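Poly(A) ribonuclease pop2 (Schizosaccharomyces pombe, PDB 2P51) removes poly(A) tails from mRNA as the catalytic 3'-exoribonuclease of the CCR4-NOT complex, releasing 5'-AMP with the help of bound divalent metal ions. Local coordinates at residues Phe54-Val58 and Met118-Ile124; Phe173-Leu177 and Ile195-Phe200. One frame throughout, in Å; residues are numbered along the deposited sequence. Where two conformers were deposited one is given.

How the contacts relate
Contact 1 lies near the surface and contact 2 is buried, their centres 22 Å apart. Contact 1 ties the loop that follows strand 47-53 to the start of helix 121-129; a backbone hydrogen bond does the joining, with small apolar patches from Pro55 and Val58 beside it. Contact 2 packs helix 170-181 against the end of helix 189-199 through leucine, isoleucine and aromatic side chains alone, with no hydrogen bond between them. The two share no element, yet they meet: Phe54 CG lies 3.3 Å from Tyr175 CE1, where the loop of contact 1 touches helix 170-181 of contact 2 close to the metal site.

Contact 1: residues Phe54-Val58 and Met118-Ile124; sequences FPGVV and MYAPESI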
loop_
_atom_site.group_PDB
_atom_site.type_symbol
_atom_site.label_atom_id
_atom_site.label_comp_id
_atom_site.label_asym_id
_atom_site.label_seq_id
_atom_site.Cartn_x
_atom_site.Cartn_y
_atom_site.Cartn_z
ATOM N N PHE A 54 0.303 5.605 -7.905
ATOM C CA PHE A 54 1.487 6.298 -8.391
ATOM C C PHE A 54 1.389 6.325 -9.914
ATOM O O PHE A 54 0.508 5.651 -10.479
ATOM C CB PHE A 54 2.745 5.583 -7.900
ATOM C CG PHE A 54 2.763 4.097 -8.214
ATOM C CD1 PHE A 54 3.247 3.628 -9.434
ATOM C CD2 PHE A 54 2.314 3.180 -7.259
ATOM C CE1 PHE A 54 3.270 2.280 -9.713
ATOM C CE2 PHE A 54 2.310 1.825 -7.547
ATOM C CZ PHE A 54 2.805 1.395 -8.775
ATOM N N PRO A 55 2.186 7.124 -10.578
ATOM C CA PRO A 55 1.941 7.370 -12.021
ATOM C C PRO A 55 2.516 6.330 -12.962
ATOM O O PRO A 55 3.027 6.642 -14.050
ATOM C CB PRO A 55 2.564 8.750 -12.244
ATOM C CG PRO A 55 3.505 9.012 -11.152
ATOM C CD PRO A 55 3.270 7.998 -10.053
ATOM N N GLY A 56 2.410 5.062 -12.560
ATOM C CA GLY A 56 2.737 3.982 -13.472
ATOM C C GLY A 56 4.226 3.710 -13.593
ATOM O O GLY A 56 4.983 4.039 -12.675
ATOM N N VAL A 57 4.609 3.069 -14.668
ATOM C CA VAL A 57 5.977 2.776 -15.064
ATOM C C VAL A 57 6.273 3.540 -16.362
ATOM O O VAL A 57 5.497 3.401 -17.349
ATOM C CB VAL A 57 6.143 1.267 -15.289
ATOM C CG1 VAL A 57 7.498 0.879 -15.887
ATOM C CG2 VAL A 57 5.925 0.601 -13.922
ATOM N N VAL A 58 7.355 4.299 -16.395
ATOM C CA VAL A 58 7.642 5.057 -17.621
ATOM C C VAL A 58 8.817 4.432 -18.356
ATOM O O VAL A 58 9.015 4.635 -19.542
ATOM C CB VAL A 58 7.949 6.536 -17.378
ATOM C CG1 VAL A 58 6.737 7.193 -16.714
ATOM C CG2 VAL A 58 9.213 6.729 -16.548
ATOM N N MET A 118 6.911 14.050 -13.635
ATOM C CA MET A 118 6.989 12.971 -14.613
ATOM C C MET A 118 5.917 11.927 -14.399
ATOM O O MET A 118 5.530 11.683 -13.239
ATOM C CB MET A 118 8.361 12.298 -14.494
ATOM C CG MET A 118 9.508 13.261 -14.697
ATOM S SD MET A 118 11.129 12.479 -14.613
ATOM C CE MET A 118 11.271 12.247 -12.828
ATOM N N TYR A 119 5.453 11.248 -15.438
ATOM C CA TYR A 119 4.393 10.239 -15.242
ATOM C C TYR A 119 4.107 9.517 -16.533
ATOM O O TYR A 119 4.408 10.086 -17.608
ATOM C CB TYR A 119 3.080 10.860 -14.798
ATOM C CG TYR A 119 2.598 12.101 -15.538
ATOM C CD1 TYR A 119 1.922 12.050 -16.745
ATOM C CD2 TYR A 119 2.821 13.365 -14.988
ATOM C CE1 TYR A 119 1.494 13.224 -17.363
ATOM C CE2 TYR A 119 2.408 14.531 -15.571
ATOM C CZ TYR A 119 1.747 14.442 -16.781
ATOM O OH TYR A 119 1.301 15.562 -17.427
ATOM N N ALA A 120 3.517 8.349 -16.453
ATOM C CA ALA A 120 2.991 7.750 -17.668
ATOM C C ALA A 120 1.657 8.416 -17.963
ATOM O O ALA A 120 0.829 8.369 -17.062
ATOM C CB ALA A 120 2.782 6.268 -17.491
ATOM N N PRO A 121 1.448 8.998 -19.133
ATOM C CA PRO A 121 0.135 9.589 -19.433
ATOM C C PRO A 121 -1.004 8.605 -19.243
ATOM O O PRO A 121 -2.067 9.015 -18.737
ATOM C CB PRO A 121 0.257 9.985 -20.918
ATOM C CG PRO A 121 1.701 10.322 -21.023
ATOM C CD PRO A 121 2.402 9.244 -20.236
ATOM N N GLU A 122 -0.792 7.347 -19.629
ATOM C CA GLU A 122 -1.885 6.374 -19.448
ATOM C C GLU A 122 -2.344 6.280 -17.983
ATOM O O GLU A 122 -3.527 6.139 -17.659
ATOM C CB GLU A 122 -1.402 5.019 -19.929
ATOM C CG GLU A 122 -1.139 4.928 -21.403
ATOM C CD GLU A 122 0.204 5.401 -21.914
ATOM O OE1 GLU A 122 0.990 5.972 -21.104
ATOM O OE2 GLU A 122 0.469 5.200 -23.129
ATOM N N SER A 123 -1.376 6.317 -17.072
ATOM C CA SER A 123 -1.718 6.146 -15.644
ATOM C C SER A 123 -2.499 7.329 -15.123
ATOM O O SER A 123 -3.419 7.194 -14.325
ATOM C CB SER A 123 -0.439 5.977 -14.837
ATOM O OG SER A 123 0.202 4.744 -15.157
ATOM N N ILE A 124 -2.112 8.531 -15.580
ATOM C CA ILE A 124 -2.853 9.749 -15.152
ATOM C C ILE A 124 -4.280 9.658 -15.662
ATOM O O ILE A 124 -5.240 10.015 -14.979
ATOM C CB ILE A 124 -2.151 11.038 -15.655
ATOM C CG1 ILE A 124 -0.759 11.226 -15.049
ATOM C CG2 ILE A 124 -2.990 12.322 -15.510
ATOM C CD1 ILE A 124 -0.647 10.993 -13.565
#
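Pro55 O accepts a hydrogen bond from Ala120 N (3.0 Å), nearly straight at the hydrogen (167°) and lying in the carbonyl plane. The methyl of Ala120 stands beside the same oxygen, with CB 3.5 Å from Pro55 O. Around this bond the proline ring does most of the packing. Pro55 CB meets Tyr119 CB, 3.4 Å away, and the two side chains cross at about a right angle. The tyrosine ring itself leads away from the loop: with CG between the backbone N and the carbonyl carbon (chi1 46°), it carries its hydroxyl off to Leu114 O, a hydrogen bond beyond the contact. From the helix, Ile124 reaches back with CD1, 4.1 Å from Pro55 CB. Val58 reaches across with one branch, CG1, which lies 3.4 Å from Ala120 N, beside the peptide joining Tyr119 to Ala120. Ala120 is the N-cap of helix 121-129, and the bond from its N joins the loop after strand 47-53 of the DEDD nuclease fold to that helix start. One turn on, Ser123 turns its side chain to the loop; OG comes 3.1 Å from Gly56 CA, a close approach and not a hydrogen bond. A beta carbon on Gly56 would clash with that hydroxyl oxygen, and the positive phi of this residue (80°) also suits glycine. Farther out, Asn79 of helix 69-82 accepts a hydrogen bond from Val58 N, and Leu83 and Phe112 pack on Pro55. The bond to CB of Phe54 points away from 118-124, and its ring stacks on Tyr175 and touches Asp172, a ligand of one of the two magnesium ions; Glu53, just before it, is a ligand of the other.

Contact 2: residues Phe173-Leu177 and Ile195-Phe200; sequences FAYLL and ILCIYF
The rings of Phe173 and Phe200 meet edge to face: the Phe173 edge leads with CE1, which sits over one face of Phe200, displaced toward its rim and 3.6 Å from Phe200 CG. The ring centroids are 4.8 Å apart and the planes are inclined at 52°, well short of perpendicular, while the two side chains slide past each other in opposite directions. Leu196 crosses Phe173 at about a right angle, offering both methyls, the nearer being CD2 at 3.7 Å from Phe173 CG. It can do so because its CG is anti to the backbone N (chi1 -162°), which swings the branched end toward helix 170-181. At the far end of the Phe200 ring, CZ touches Leu176, 4.0 Å from CD2 of that leucine in the conformer given, again with the side chains crossed. Leu177 works on the other flank, where its CD1 touches both Ile195, in the conformer given, and Tyr199, lying 3.8 Å from Tyr199 CD2. Phe200 is the first residue to leave helical geometry after helix 189-199, and its ring packs against Phe173 and Leu176 of helix 170-181; Trp164 of strand 163-166 also meets that ring edge to face. Without the ring, as with an alanine at Phe200, the Phe173 edge would probably lose the face it packs on and be left able to shift. The axes of segments 173-177 and 195-199 come within 10.9 Å and are inclined at 78°, a nearly perpendicular crossing with a wholly apolar interface. Phe173 and Leu176 also touch Met50 of strand 47-53. The arrangement is thus helix-on-helix packing beside the central mixed sheet of the RNase H-like DEDD nuclease fold, close to its metal site.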
loop_
_atom_site.group_PDB
_atom_site.type_symbol
_atom_site.label_atom_id
_atom_site.label_comp_id
_atom_site.label_asym_id
_atom_site.label_seq_id
_atom_site.Cartn_x
_atom_site.Cartn_y
_atom_site.Cartn_z
ATOM N N PHE A 173 5.278 -1.128 -1.241
ATOM C CA PHE A 173 6.204 -1.039 -0.098
ATOM C C PHE A 173 7.375 -0.114 -0.452
ATOM O O PHE A 173 7.865 0.631 0.424
ATOM C CB PHE A 173 6.776 -2.400 0.297
ATOM C CG PHE A 173 6.047 -3.146 1.386
ATOM C CD1 PHE A 173 5.684 -2.514 2.567
ATOM C CD2 PHE A 173 5.714 -4.469 1.228
ATOM C CE1 PHE A 173 4.997 -3.139 3.623
ATOM C CE2 PHE A 173 5.058 -5.110 2.263
ATOM C CZ PHE A 173 4.685 -4.488 3.439
ATOM N N ALA A 174 7.879 -0.143 -1.685
ATOM C CA ALA A 174 8.993 0.736 -2.066
ATOM C C ALA A 174 8.576 2.191 -1.884
ATOM O O ALA A 174 9.386 3.028 -1.416
ATOM C CB ALA A 174 9.495 0.448 -3.467
ATOM N N TYR A 175 7.328 2.540 -2.238
ATOM C CA TYR A 175 6.916 3.955 -2.084
ATOM C C TYR A 175 6.872 4.349 -0.617
ATOM O O TYR A 175 7.218 5.502 -0.317
ATOM C CB TYR A 175 5.552 4.183 -2.743
ATOM C CG TYR A 175 5.748 4.618 -4.195
ATOM C CD1 TYR A 175 5.453 3.834 -5.290
ATOM C CD2 TYR A 175 6.273 5.886 -4.395
ATOM C CE1 TYR A 175 5.645 4.268 -6.610
ATOM C CE2 TYR A 175 6.480 6.320 -5.676
ATOM C CZ TYR A 175 6.177 5.532 -6.777
ATOM O OH TYR A 175 6.414 6.048 -8.020
ATOM N N LEU A 176 6.485 3.437 0.264
ATOM C CA LEU A 176 6.455 3.812 1.673
ATOM C C LEU A 176 7.889 3.922 2.185
ATOM O O LEU A 176 8.202 4.837 2.974
ATOM C CB LEU A 176 5.648 2.859 2.570
ATOM C CG LEU A 176 4.167 3.286 2.734
ATOM C CD1 LEU A 176 3.425 3.102 1.414
ATOM C CD2 LEU A 176 3.525 2.533 3.883
ATOM N N LEU A 177 8.758 2.991 1.708
ATOM C CA LEU A 177 10.153 3.174 2.206
ATOM C C LEU A 177 10.775 4.440 1.686
ATOM O O LEU A 177 11.510 5.146 2.412
ATOM C CB LEU A 177 11.003 1.941 1.849
ATOM C CG LEU A 177 12.394 1.869 2.489
ATOM C CD1 LEU A 177 12.282 1.530 3.981
ATOM C CD2 LEU A 177 13.295 0.861 1.786
ATOM N N ILE A 195 16.131 -3.638 4.965
ATOM C CA ILE A 195 15.620 -2.411 5.600
ATOM C C ILE A 195 14.122 -2.468 5.647
ATOM O O ILE A 195 13.502 -2.060 6.635
ATOM C CB ILE A 195 16.111 -1.229 4.728
ATOM C CG1 ILE A 195 17.638 -1.117 4.780
ATOM C CG2 ILE A 195 15.399 0.045 5.091
ATOM C CD1 ILE A 195 18.307 -0.082 3.927
ATOM N N LEU A 196 13.515 -3.025 4.588
ATOM C CA LEU A 196 12.050 -3.113 4.630
ATOM C C LEU A 196 11.585 -3.920 5.829
ATOM O O LEU A 196 10.616 -3.476 6.451
ATOM C CB LEU A 196 11.455 -3.793 3.404
ATOM C CG LEU A 196 9.972 -3.559 3.158
ATOM C CD1 LEU A 196 9.672 -2.078 2.828
ATOM C CD2 LEU A 196 9.504 -4.441 2.029
ATOM N N CYS A 197 12.239 -5.028 6.125
ATOM C CA CYS A 197 11.770 -5.881 7.238
ATOM C C CYS A 197 12.060 -5.280 8.600
ATOM O O CYS A 197 11.557 -5.686 9.641
ATOM C CB CYS A 197 12.361 -7.303 7.083
ATOM S SG CYS A 197 11.587 -8.136 5.638
ATOM N N ILE A 198 12.881 -4.204 8.642
ATOM C CA ILE A 198 12.991 -3.525 9.971
ATOM C C ILE A 198 11.802 -2.611 10.214
ATOM O O ILE A 198 11.246 -2.535 11.316
ATOM C CB ILE A 198 14.328 -2.777 10.014
ATOM C CG1 ILE A 198 15.538 -3.732 10.068
ATOM C CG2 ILE A 198 14.375 -1.744 11.138
ATOM C CD1 ILE A 198 16.844 -3.012 9.796
ATOM N N TYR A 199 11.385 -1.860 9.172
ATOM C CA TYR A 199 10.216 -0.999 9.326
ATOM C C TYR A 199 8.897 -1.767 9.349
ATOM O O TYR A 199 7.969 -1.312 10.042
ATOM C CB TYR A 199 10.157 0.028 8.162
ATOM C CG TYR A 199 11.186 1.120 8.337
ATOM C CD1 TYR A 199 10.915 2.286 9.079
ATOM C CD2 TYR A 199 12.443 0.979 7.743
ATOM C CE1 TYR A 199 11.895 3.280 9.211
ATOM C CE2 TYR A 199 13.421 1.962 7.879
ATOM C CZ TYR A 199 13.135 3.109 8.630
ATOM O OH TYR A 199 14.117 4.084 8.745
ATOM N N PHE A 200 8.806 -2.878 8.612
ATOM C CA PHE A 200 7.595 -3.687 8.527
ATOM C C PHE A 200 7.946 -5.120 8.952
ATOM O O PHE A 200 8.014 -6.021 8.109
ATOM C CB PHE A 200 7.046 -3.704 7.091
ATOM C CG PHE A 200 6.827 -2.268 6.576
ATOM C CD1 PHE A 200 5.665 -1.584 6.876
ATOM C CD2 PHE A 200 7.780 -1.636 5.780
ATOM C CE1 PHE A 200 5.426 -0.303 6.395
ATOM C CE2 PHE A 200 7.561 -0.340 5.304
ATOM C CZ PHE A 200 6.365 0.338 5.607
#